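Local atomic coordinates of antifreeze protein (Marinomonas primoryensis, PDB entry 5JUH), a protein that serves as a giant adhesin that binds its Antarctic bacterium to diatoms and ice, and ends in a calcium-binding RTX domain probably linked to type I secretion. Residues G156-G161 and S172-N177; N100-T103 and N107-T110; A131-K136 and V190-E195. One frame throughout, in Å; residues are numbered along the deposited sequence.

Interaction 1 of 3, residues G156-G161 and S172-N177; sequences GHVKVG and SNFDSN. With CA (calcium ion), chain B.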
ATOM      1  N   GLY A 156      -9.293  -5.201   3.229  1.00 13.41           N
ATOM      2  CA  GLY A 156      -9.424  -3.845   3.842  1.00 13.68           C
ATOM      3  C   GLY A 156      -8.320  -3.386   4.735  1.00 12.14           C
ATOM      4  O   GLY A 156      -8.438  -2.303   5.335  1.00 12.77           O
ATOM      5  N   HIS A 157      -7.260  -4.214   4.805  1.00 11.23           N
ATOM      6  CA  HIS A 157      -6.134  -3.847   5.626  1.00  9.87           C
ATOM      7  C   HIS A 157      -4.813  -4.210   4.929  1.00 11.10           C
ATOM      8  O   HIS A 157      -4.675  -5.265   4.301  1.00 11.82           O
ATOM      9  CB  HIS A 157      -6.120  -4.559   7.000  1.00 13.21           C
ATOM     10  CG  HIS A 157      -7.243  -4.140   7.877  1.00 15.61           C
ATOM     11  ND1 HIS A 157      -7.083  -3.141   8.815  1.00 23.56           N
ATOM     12  CD2 HIS A 157      -8.525  -4.504   7.870  1.00 22.47           C
ATOM     13  CE1 HIS A 157      -8.258  -2.903   9.353  1.00 25.92           C
ATOM     14  NE2 HIS A 157      -9.138  -3.692   8.784  1.00 27.11           N
ATOM     15  N   VAL A 158      -3.810  -3.372   5.229  1.00 11.55           N
ATOM     16  CA  VAL A 158      -2.428  -3.695   4.856  1.00  9.52           C
ATOM     17  C   VAL A 158      -1.579  -3.310   6.057  1.00 11.70           C
ATOM     18  O   VAL A 158      -1.640  -2.153   6.540  1.00 13.24           O
ATOM     19  CB  VAL A 158      -1.991  -2.878   3.586  1.00 11.29           C
ATOM     20  CG1 VAL A 158      -0.544  -3.159   3.222  1.00 12.26           C
ATOM     21  CG2 VAL A 158      -2.893  -3.198   2.401  1.00 12.32           C
ATOM     22  N   LYS A 159      -0.785  -4.242   6.534  1.00 11.55           N
ATOM     23  CA  LYS A 159      -0.034  -4.066   7.771  1.00 13.48           C
ATOM     24  C   LYS A 159       1.428  -4.364   7.503  1.00 16.31           C
ATOM     25  O   LYS A 159       1.718  -5.265   6.792  1.00 15.02           O
ATOM     26  CB  LYS A 159      -0.578  -4.955   8.893  1.00 15.11           C
ATOM     27  CG  LYS A 159      -2.020  -4.560   9.280  1.00 16.39           C
ATOM     28  CD  LYS A 159      -2.445  -5.505  10.359  1.00 20.49           C
ATOM     29  CE  LYS A 159      -3.919  -5.444  10.613  1.00 25.93           C
ATOM     30  NZ  LYS A 159      -4.387  -4.426  11.460  1.00 38.66           N
ATOM     31  N   VAL A 160       2.276  -3.592   8.200  1.00 15.89           N
ATOM     32  CA  VAL A 160       3.740  -3.879   8.284  1.00 18.14           C
ATOM     33  C   VAL A 160       4.136  -3.925   9.714  1.00 22.08           C
ATOM     34  O   VAL A 160       3.768  -3.045  10.402  1.00 20.87           O
ATOM     35  CB  VAL A 160       4.537  -2.816   7.455  1.00 18.91           C
ATOM     36  CG1 VAL A 160       5.994  -3.085   7.595  1.00 20.51           C
ATOM     37  CG2 VAL A 160       4.220  -2.796   5.969  1.00 19.53           C
ATOM     38  N   GLY A 161       4.730  -5.021  10.211  1.00 26.62           N
ATOM     39  CA  GLY A 161       4.998  -5.092  11.642  1.00 34.71           C
ATOM     40  C   GLY A 161       3.818  -5.075  12.549  1.00 27.28           C
ATOM     41  O   GLY A 161       3.857  -4.505  13.659  1.00 32.30           O
ATOM     42  N   SER A 172     -13.085   1.691  -0.855  1.00 13.10           N
ATOM     43  CA  SER A 172     -12.004   0.780  -1.225  1.00 12.30           C
ATOM     44  C   SER A 172     -12.557  -0.574  -1.662  1.00 13.53           C
ATOM     45  O   SER A 172     -13.653  -1.005  -1.263  1.00 14.00           O
ATOM     46  CB  SER A 172     -11.057   0.644  -0.013  1.00 13.50           C
ATOM     47  OG  SER A 172     -10.472   1.895   0.289  1.00 13.39           O
ATOM     48  N   ASN A 173     -11.732  -1.280  -2.405  1.00 11.55           N
ATOM     49  CA  ASN A 173     -12.136  -2.588  -2.986  1.00 12.50           C
ATOM     50  C   ASN A 173     -10.901  -3.414  -3.095  1.00 11.87           C
ATOM     51  O   ASN A 173     -10.052  -3.091  -3.989  1.00 14.96           O
ATOM     52  CB  ASN A 173     -12.824  -2.445  -4.273  1.00 15.12           C
ATOM     53  CG  ASN A 173     -13.424  -3.725  -4.747  1.00 16.74           C
ATOM     54  OD1 ASN A 173     -13.128  -4.791  -4.289  1.00 15.94           O
ATOM     55  ND2 ASN A 173     -14.366  -3.610  -5.638  1.00 26.26           N
ATOM     56  N   PHE A 174     -10.714  -4.476  -2.322  1.00 11.46           N
ATOM     57  CA  PHE A 174      -9.550  -5.302  -2.420  1.00 11.56           C
ATOM     58  C   PHE A 174      -9.695  -6.524  -3.373  1.00 13.17           C
ATOM     59  O   PHE A 174      -8.838  -7.371  -3.417  1.00 13.40           O
ATOM     60  CB  PHE A 174      -9.112  -5.755  -1.024  1.00 12.87           C
ATOM     61  CG  PHE A 174      -8.287  -4.730  -0.231  1.00 10.43           C
ATOM     62  CD1 PHE A 174      -8.645  -3.439  -0.142  1.00 15.29           C
ATOM     63  CD2 PHE A 174      -7.193  -5.091   0.357  1.00 11.27           C
ATOM     64  CE1 PHE A 174      -7.901  -2.520   0.541  1.00 13.67           C
ATOM     65  CE2 PHE A 174      -6.442  -4.194   1.123  1.00 13.69           C
ATOM     66  CZ  PHE A 174      -6.800  -2.911   1.179  1.00 12.72           C
ATOM     67  N   ASP A 175     -10.695  -6.521  -4.212  1.00 12.87           N
ATOM     68  CA  ASP A 175     -10.904  -7.555  -5.236  1.00 14.16           C
ATOM     69  C   ASP A 175     -10.114  -7.187  -6.476  1.00 15.16           C
ATOM     70  O   ASP A 175     -10.589  -6.466  -7.363  1.00 20.70           O
ATOM     71  CB  ASP A 175     -12.357  -7.617  -5.545  1.00 14.56           C
ATOM     72  CG  ASP A 175     -12.705  -8.766  -6.642  1.00 15.70           C
ATOM     73  OD1 ASP A 175     -11.863  -9.701  -6.909  1.00 18.85           O
ATOM     74  OD2 ASP A 175     -13.835  -8.591  -7.190  1.00 22.18           O
ATOM     75  N   SER A 176      -8.889  -7.684  -6.549  1.00 13.76           N
ATOM     76  CA  SER A 176      -7.986  -7.299  -7.687  1.00 15.76           C
ATOM     77  C   SER A 176      -8.337  -7.984  -8.977  1.00 16.20           C
ATOM     78  O   SER A 176      -8.102  -7.462 -10.033  1.00 17.73           O
ATOM     79  CB  SER A 176      -6.555  -7.538  -7.325  1.00 14.85           C
ATOM     80  OG  SER A 176      -6.264  -8.912  -7.034  1.00 14.44           O
ATOM     81  N   ASN A 177      -8.871  -9.185  -8.864  1.00 16.86           N
ATOM     82  CA  ASN A 177      -9.101 -10.067 -10.038  1.00 18.86           C
ATOM     83  C   ASN A 177     -10.491 -10.028 -10.579  1.00 19.49           C
ATOM     84  O   ASN A 177     -10.765 -10.604 -11.622  1.00 23.27           O
ATOM     85  CB  ASN A 177      -8.506 -11.468  -9.833  1.00 17.99           C
ATOM     86  CG  ASN A 177      -9.241 -12.267  -8.800  1.00 17.57           C
ATOM     87  OD1 ASN A 177     -10.301 -11.877  -8.359  1.00 18.53           O
ATOM     88  ND2 ASN A 177      -8.714 -13.357  -8.433  1.00 21.12           N
TER
HETATM   89 CA    CA B 201     -11.230 -11.624  -6.155  1.00 14.62          CA
HETATM   90  O   HOH W   1     -10.403 -13.881  -5.693  1.00 19.00           O
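Gly156 lies over one face of the Phe174 ring and shows how a backbone can pack on one face of an aromatic. Its CA forms a CH-pi contact, 3.9 Å from the centroid of the Phe174 ring and only 12° off the ring normal, while Gly156 N comes within 3.6 Å of Phe174 CD2. At phi 92° a CB would jam against the carbonyl O of the preceding residue, which by itself calls for glycine; it would not point at the ring. At His157 the chain enters strand 157-160; His157 N approaches Phe174 CE2 obliquely at 3.8 Å, while the side chain sets off away from Phe174, its ND1 hydrogen-bonded to Asp164. Val158 completes the contact: its CG2, anti to the carbonyl carbon because CG1 lies opposite the backbone N (chi1 178°), meets the ring at its edge, 3.9 Å from Phe174 CE2.

Just beyond the ring the loop carries an Asx turn, Asp175 N to Asn173 OD1 (3.0 Å), and binds calcium through Asp175, Asn177, Val179, Gly181 and Asp186, which probably limits its freedom. No hydrogen bond joins the two segments. The chemistry is therefore dispersion and CH-pi attraction, tying a calcium-bound loop to a strand's start through one buried ring.

Interaction 2 of 3, residues N100-T103 and N107-T110; sequences NDTT and NIDT. With CA (calcium ion), chain C; CA (calcium ion), chain E.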
ATOM      1  N   ASN A 100       3.831   7.275   4.536  1.00 13.30           N
ATOM      2  CA  ASN A 100       4.855   7.551   5.546  1.00 12.03           C
ATOM      3  C   ASN A 100       4.686   6.649   6.720  1.00 13.40           C
ATOM      4  O   ASN A 100       3.573   6.368   7.200  1.00 16.16           O
ATOM      5  CB  ASN A 100       4.825   9.053   5.907  1.00 16.24           C
ATOM      6  CG  ASN A 100       3.523   9.493   6.495  1.00 16.87           C
ATOM      7  OD1 ASN A 100       3.491  10.131   7.660  1.00 27.70           O
ATOM      8  ND2 ASN A 100       2.449   9.219   5.785  1.00 15.90           N
ATOM      9  N   ASP A 101       5.800   6.308   7.326  1.00 14.12           N
ATOM     10  CA  ASP A 101       5.766   5.528   8.558  1.00 16.62           C
ATOM     11  C   ASP A 101       5.694   6.524   9.741  1.00 16.32           C
ATOM     12  O   ASP A 101       6.549   7.277   9.962  1.00 28.16           O
ATOM     13  CB  ASP A 101       7.116   4.812   8.618  1.00 22.29           C
ATOM     14  CG  ASP A 101       7.203   3.796   9.665  1.00 22.90           C
ATOM     15  OD1 ASP A 101       6.225   3.560  10.420  1.00 22.03           O
ATOM     16  OD2 ASP A 101       8.399   3.226   9.860  1.00 28.80           O
ATOM     17  N   THR A 102       4.744   6.411  10.563  1.00 14.56           N
ATOM     18  CA  THR A 102       4.571   7.204  11.780  1.00 13.96           C
ATOM     19  C   THR A 102       4.860   6.284  12.966  1.00 16.16           C
ATOM     20  O   THR A 102       4.783   5.108  12.849  1.00 17.04           O
ATOM     21  CB  THR A 102       3.155   7.822  11.943  1.00 15.89           C
ATOM     22  OG1 THR A 102       2.242   6.727  12.077  1.00 17.69           O
ATOM     23  CG2 THR A 102       2.772   8.723  10.787  1.00 16.23           C
ATOM     24  N   THR A 103       5.195   6.864  14.128  1.00 13.59           N
ATOM     25  CA  THR A 103       5.254   6.074  15.327  1.00 13.87           C
ATOM     26  C   THR A 103       3.937   6.023  16.044  1.00 15.68           C
ATOM     27  O   THR A 103       3.662   5.041  16.704  1.00 19.41           O
ATOM     28  CB  THR A 103       6.371   6.523  16.299  1.00 15.11           C
ATOM     29  OG1 THR A 103       6.065   7.754  16.937  1.00 13.56           O
ATOM     30  CG2 THR A 103       7.756   6.660  15.581  1.00 15.91           C
ATOM     31  N   ASN A 107      -1.861   8.758  13.687  1.00 14.56           N
ATOM     32  CA  ASN A 107      -1.526   9.787  12.768  1.00 13.54           C
ATOM     33  C   ASN A 107      -1.456   9.312  11.337  1.00 13.17           C
ATOM     34  O   ASN A 107      -1.097  10.040  10.464  1.00 13.78           O
ATOM     35  CB  ASN A 107      -0.162  10.410  13.126  1.00 13.83           C
ATOM     36  CG  ASN A 107      -0.176  11.198  14.388  1.00 14.04           C
ATOM     37  OD1 ASN A 107      -1.224  11.703  14.835  1.00 15.91           O
ATOM     38  ND2 ASN A 107       0.990  11.366  14.959  1.00 14.15           N
ATOM     39  N   ILE A 108      -1.851   8.059  11.112  1.00 12.26           N
ATOM     40  CA  ILE A 108      -1.755   7.518   9.748  1.00 12.94           C
ATOM     41  C   ILE A 108      -2.867   8.059   8.851  1.00 11.82           C
ATOM     42  O   ILE A 108      -3.919   8.453   9.294  1.00 13.70           O
ATOM     43  CB  ILE A 108      -1.794   5.959   9.697  1.00 12.37           C
ATOM     44  CG1 ILE A 108      -3.124   5.397  10.071  1.00 12.04           C
ATOM     45  CG2 ILE A 108      -0.699   5.368  10.546  1.00 12.66           C
ATOM     46  CD1 ILE A 108      -3.215   3.903  10.092  1.00 15.89           C
ATOM     47  N   ASP A 109      -2.551   8.085   7.544  1.00 11.65           N
ATOM     48  CA  ASP A 109      -3.488   8.587   6.537  1.00 11.70           C
ATOM     49  C   ASP A 109      -4.688   7.651   6.270  1.00 10.81           C
ATOM     50  O   ASP A 109      -4.620   6.468   6.505  1.00 13.11           O
ATOM     51  CB  ASP A 109      -2.772   8.873   5.254  1.00 12.66           C
ATOM     52  CG  ASP A 109      -1.710   9.977   5.431  1.00 14.31           C
ATOM     53  OD1 ASP A 109      -1.866  10.959   6.294  1.00 15.45           O
ATOM     54  OD2 ASP A 109      -0.691   9.847   4.627  1.00 17.12           O
ATOM     55  N   THR A 110      -5.754   8.267   5.734  1.00 10.52           N
ATOM     56  CA  THR A 110      -6.906   7.541   5.187  1.00 11.87           C
ATOM     57  C   THR A 110      -6.783   7.563   3.676  1.00 11.19           C
ATOM     58  O   THR A 110      -6.548   8.627   3.059  1.00 12.64           O
ATOM     59  CB  THR A 110      -8.162   8.173   5.644  1.00 14.22           C
ATOM     60  OG1 THR A 110      -8.289   8.079   7.052  1.00 14.99           O
ATOM     61  CG2 THR A 110      -9.377   7.546   4.954  1.00 15.86           C
TER
HETATM   62 CA    CA C 202       5.034   2.923  12.315  0.50 15.55          CA
HETATM   63 CA    CA E 204      -0.178  12.495   6.902  1.00 12.72          CA
HETATM   64  O   HOH W   2       0.396  10.498   8.213  1.00 15.24           O
HETATM   65  O   HOH W   3       2.850   3.624  11.766  1.00 32.81           O
HETATM   66  O   HOH W   4       3.581   1.834  10.737  1.00 24.64           O
HETATM   67  O   HOH W   5       7.126   3.182  13.472  1.00 22.33           O
HETATM   68  O   HOH W   6       5.586   0.743  12.548  1.00 32.82           O
HETATM   69  O   HOH W   7       4.210   2.518  14.309  1.00 36.78           O
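Thr102 meets Ile108 and Asn107 by van der Waals packing, the apolar part of a contact in which water and calcium also take part. Its two branches divide the work. Thr102 OG1 sits between the backbone N and the carbonyl carbon (chi1 64°) and lies 3.6 Å from Ile108 CG2, the two side chains crossing at about a right angle; Thr102 CG2 reaches the other neighbour, 4.1 Å from Asn107 CB. The hydroxyl's main polar partner is Asp104 O, in the short connection between the segments.

Polar bridging runs through a water that donates to Asn107 O at 2.7 Å and to Asn100 OD1 at 3.2 Å, and that is itself a calcium ligand. Asn100 thus stands in the second shell, consistent with its helping to orient a ligand water. The amide's other end faces Asp109, with Asn100 ND2 3.4 Å from Asp109 OD2 and the amide and carboxylate planes 40° apart.

Metal binding flanks the contact. Asp109 OD1 holds one calcium at 2.4 Å, shared with Asp82, Leu84 and Asp86. A second calcium takes Asp101 OD1, Thr102 O and five waters, one of which also donates to Thr102 OG1.

Both segments belong to the loop between strands 96-98 and 110-111, at a turn of the RTX parallel beta-roll. Asn100 touches Asp125 of helix 124-127, whereas Ile108 rests against strand 163-168 and Thr110 enters strand 110-111.

Interaction 3 of 3, residues A131-K136 and V190-E195; sequences AGSPGK and VIYNNE. With CA (calcium ion), chain F.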
ATOM      1  N   ALA A 131      15.186  -4.098  10.126  1.00 27.78           N
ATOM      2  CA  ALA A 131      16.516  -4.630  10.138  1.00 30.53           C
ATOM      3  C   ALA A 131      16.650  -5.672   8.997  1.00 32.13           C
ATOM      4  O   ALA A 131      15.769  -6.507   8.781  1.00 33.54           O
ATOM      5  CB  ALA A 131      16.826  -5.290  11.507  1.00 36.06           C
ATOM      6  N   GLY A 132      17.721  -5.543   8.213  1.00 37.47           N
ATOM      7  CA  GLY A 132      17.936  -6.451   7.091  1.00 34.41           C
ATOM      8  C   GLY A 132      17.081  -6.145   5.828  1.00 30.72           C
ATOM      9  O   GLY A 132      17.017  -6.955   4.866  1.00 35.86           O
ATOM     10  N   SER A 133      16.380  -5.001   5.759  1.00 24.39           N
ATOM     11  CA  SER A 133      15.636  -4.719   4.558  1.00 20.06           C
ATOM     12  C   SER A 133      16.551  -4.700   3.323  1.00 19.38           C
ATOM     13  O   SER A 133      17.739  -4.345   3.396  1.00 20.99           O
ATOM     14  CB  SER A 133      15.003  -3.409   4.727  1.00 19.41           C
ATOM     15  OG  SER A 133      15.891  -2.344   4.806  1.00 22.93           O
ATOM     16  N   PRO A 134      15.983  -5.038   2.125  1.00 17.11           N
ATOM     17  CA  PRO A 134      16.832  -5.153   0.923  1.00 15.98           C
ATOM     18  C   PRO A 134      17.395  -3.783   0.541  1.00 16.69           C
ATOM     19  O   PRO A 134      16.711  -2.794   0.523  1.00 17.51           O
ATOM     20  CB  PRO A 134      15.865  -5.652  -0.125  1.00 17.22           C
ATOM     21  CG  PRO A 134      14.737  -6.202   0.579  1.00 18.55           C
ATOM     22  CD  PRO A 134      14.628  -5.516   1.845  1.00 18.25           C
ATOM     23  N   GLY A 135      18.661  -3.806   0.291  1.00 17.12           N
ATOM     24  CA  GLY A 135      19.432  -2.673  -0.106  1.00 19.79           C
ATOM     25  C   GLY A 135      19.540  -2.451  -1.578  1.00 17.56           C
ATOM     26  O   GLY A 135      18.839  -3.037  -2.408  1.00 15.05           O
ATOM     27  N   LYS A 136      20.464  -1.571  -1.925  1.00 15.87           N
ATOM     28  CA  LYS A 136      20.690  -1.178  -3.317  1.00 17.85           C
ATOM     29  C   LYS A 136      21.060  -2.341  -4.272  1.00 16.30           C
ATOM     30  O   LYS A 136      20.905  -2.179  -5.465  1.00 16.87           O
ATOM     31  CB  LYS A 136      21.690   0.012  -3.430  1.00 22.25           C
ATOM     32  CG  LYS A 136      23.069  -0.435  -3.000  1.00 24.23           C
ATOM     33  CD  LYS A 136      24.134   0.622  -3.214  1.00 23.38           C
ATOM     34  CE  LYS A 136      23.770   1.914  -2.518  1.00 21.90           C
ATOM     35  NZ  LYS A 136      24.890   2.912  -2.570  1.00 22.59           N
ATOM     36  N   VAL A 190       2.444  -3.344  -4.526  1.00 10.72           N
ATOM     37  CA  VAL A 190       3.260  -2.708  -3.519  1.00  9.70           C
ATOM     38  C   VAL A 190       4.543  -2.269  -4.202  1.00 10.34           C
ATOM     39  O   VAL A 190       5.176  -3.068  -4.940  1.00 11.57           O
ATOM     40  CB  VAL A 190       3.608  -3.663  -2.393  1.00 12.47           C
ATOM     41  CG1 VAL A 190       4.629  -3.092  -1.465  1.00 14.10           C
ATOM     42  CG2 VAL A 190       2.372  -4.137  -1.704  1.00 14.91           C
ATOM     43  N   ILE A 191       4.884  -0.994  -4.004  1.00 11.14           N
ATOM     44  CA  ILE A 191       6.115  -0.396  -4.550  1.00 11.26           C
ATOM     45  C   ILE A 191       7.169  -0.299  -3.416  1.00 11.28           C
ATOM     46  O   ILE A 191       6.877   0.105  -2.314  1.00 12.63           O
ATOM     47  CB  ILE A 191       5.841   0.960  -5.167  1.00 11.32           C
ATOM     48  CG1 ILE A 191       4.946   0.740  -6.440  1.00 13.18           C
ATOM     49  CG2 ILE A 191       7.126   1.632  -5.569  1.00 12.86           C
ATOM     50  CD1 ILE A 191       4.226   1.979  -6.827  1.00 16.86           C
ATOM     51  N   TYR A 192       8.359  -0.800  -3.715  1.00 10.62           N
ATOM     52  CA  TYR A 192       9.495  -0.695  -2.826  1.00 10.66           C
ATOM     53  C   TYR A 192      10.686  -0.257  -3.716  1.00 12.10           C
ATOM     54  O   TYR A 192      11.013  -0.884  -4.711  1.00 12.33           O
ATOM     55  CB  TYR A 192       9.811  -2.039  -2.198  1.00 12.37           C
ATOM     56  CG  TYR A 192      11.008  -2.047  -1.252  1.00 13.05           C
ATOM     57  CD1 TYR A 192      10.881  -1.556  -0.011  1.00 14.19           C
ATOM     58  CD2 TYR A 192      12.281  -2.467  -1.624  1.00 14.92           C
ATOM     59  CE1 TYR A 192      11.951  -1.521   0.855  1.00 14.10           C
ATOM     60  CE2 TYR A 192      13.299  -2.430  -0.774  1.00 16.67           C
ATOM     61  CZ  TYR A 192      13.133  -1.949   0.467  1.00 15.77           C
ATOM     62  OH  TYR A 192      14.214  -1.962   1.417  1.00 17.77           O
ATOM     63  N   ASN A 193      11.247   0.901  -3.354  1.00 13.34           N
ATOM     64  CA  ASN A 193      12.378   1.451  -4.162  1.00 14.15           C
ATOM     65  C   ASN A 193      12.048   1.535  -5.667  1.00 13.28           C
ATOM     66  O   ASN A 193      12.843   1.168  -6.491  1.00 15.64           O
ATOM     67  CB  ASN A 193      13.627   0.643  -3.888  1.00 16.43           C
ATOM     68  CG  ASN A 193      14.230   0.914  -2.542  1.00 19.47           C
ATOM     69  OD1 ASN A 193      14.036   1.930  -1.926  1.00 21.41           O
ATOM     70  ND2 ASN A 193      15.131   0.031  -2.168  1.00 24.52           N
ATOM     71  N   ASN A 194      10.886   2.142  -5.988  1.00 14.42           N
ATOM     72  CA  ASN A 194      10.490   2.405  -7.341  1.00 15.87           C
ATOM     73  C   ASN A 194      10.295   1.232  -8.252  1.00 14.59           C
ATOM     74  O   ASN A 194      10.258   1.378  -9.448  1.00 18.63           O
ATOM     75  CB  ASN A 194      11.373   3.462  -8.036  1.00 20.48           C
ATOM     76  CG  ASN A 194      11.582   4.649  -7.157  1.00 26.78           C
ATOM     77  OD1 ASN A 194      12.673   4.930  -6.721  1.00 42.48           O
ATOM     78  ND2 ASN A 194      10.563   5.324  -6.901  1.00 27.04           N
ATOM     79  N   GLU A 195      10.086   0.070  -7.702  1.00 11.46           N
ATOM     80  CA  GLU A 195       9.747  -1.130  -8.480  1.00 12.22           C
ATOM     81  C   GLU A 195       8.507  -1.770  -7.782  1.00 13.17           C
ATOM     82  O   GLU A 195       8.301  -1.632  -6.605  1.00 13.52           O
ATOM     83  CB  GLU A 195      10.933  -2.105  -8.506  1.00 15.51           C
ATOM     84  CG  GLU A 195      11.996  -1.501  -9.532  1.00 20.82           C
ATOM     85  CD  GLU A 195      13.270  -2.226  -9.798  1.00 27.62           C
ATOM     86  OE1 GLU A 195      13.980  -2.106 -10.936  1.00 25.78           O
ATOM     87  OE2 GLU A 195      13.596  -2.831  -8.748  1.00 27.69           O
TER
HETATM   88 CA    CA F 205      20.945  -1.310  -7.599  1.00 18.66          CA
HETATM   89  O   HOH W   8      16.766   0.480   0.417  1.00 36.40           O
HETATM   90  O   HOH W   9      15.594  -2.537  -3.528  1.00 48.62           O
HETATM   91  O   HOH W  10      21.948  -3.294  -8.516  1.00 16.12           O
HETATM   92  O   HOH W  11      20.311   0.748  -6.753  1.00 26.59           O
HETATM   93  O   HOH W  12      22.147  -0.295  -9.500  1.00 22.74           O
HETATM   94  O   HOH W  13      23.235  -1.051  -6.821  1.00 19.38           O
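The Tyr192 ring turns its edge to Pro134, whose carbonyl O lies near the ring plane, while Asn193 CG lies above one face, displaced toward the rim. Tyr192 closes its strand and Asn193 opens the turn of a beta hairpin with a two-residue loop, a type I' turn from Tyr192 to Glu195 joining strands 187-192 and 195-200. With CG opposite its backbone N (chi1 179°), the tyrosine extends from the strand end to the loop 131-136.

There Tyr192 OH donates to Pro134 O at 2.8 Å, in the carbonyl plane and on a lone pair, with a C=O...donor angle of 139°. The proline ring also packs obliquely on the phenol, Pro134 CD lying 3.6 Å from Tyr192 OH, and Ser133 CB approaches the same oxygen at 3.7 Å. Helix 140-150 backs the group: Val143 touches both Pro134 and Tyr192. A polar hydroxyl and an apolar ring are thus used together to dock a loop on a hairpin.

Asn193 joins in through solvent. A water accepts from Asn193 ND2 at 3.1 Å and donates to Pro134 O, giving that carbonyl a second donor. Farther along the loop, Lys136 O binds a calcium ion at 2.3 Å.

How the interactions relate
The three contacts are well separated, with centres about 16 Å apart for interactions 1 and 2 and about 19 Å for either of these and interaction 3. Interaction 2 comes first along the chain; segment 131-136 follows, then all of interaction 1, and finally 190-195. Interactions 1 and 2 adjoin the same mixed sheet, in which strand 163-168 lies between 110-111 and 157-160, whereas interaction 3 joins the loop between helices 124-127 and 140-150 to the hairpin 187-192/195-200 of the other sheet. Interactions 1 and 3 lie on opposite sides of the chain's centre. Each includes a residue that binds calcium, consistent with loops of this RTX domain being ordered by both metal and packing.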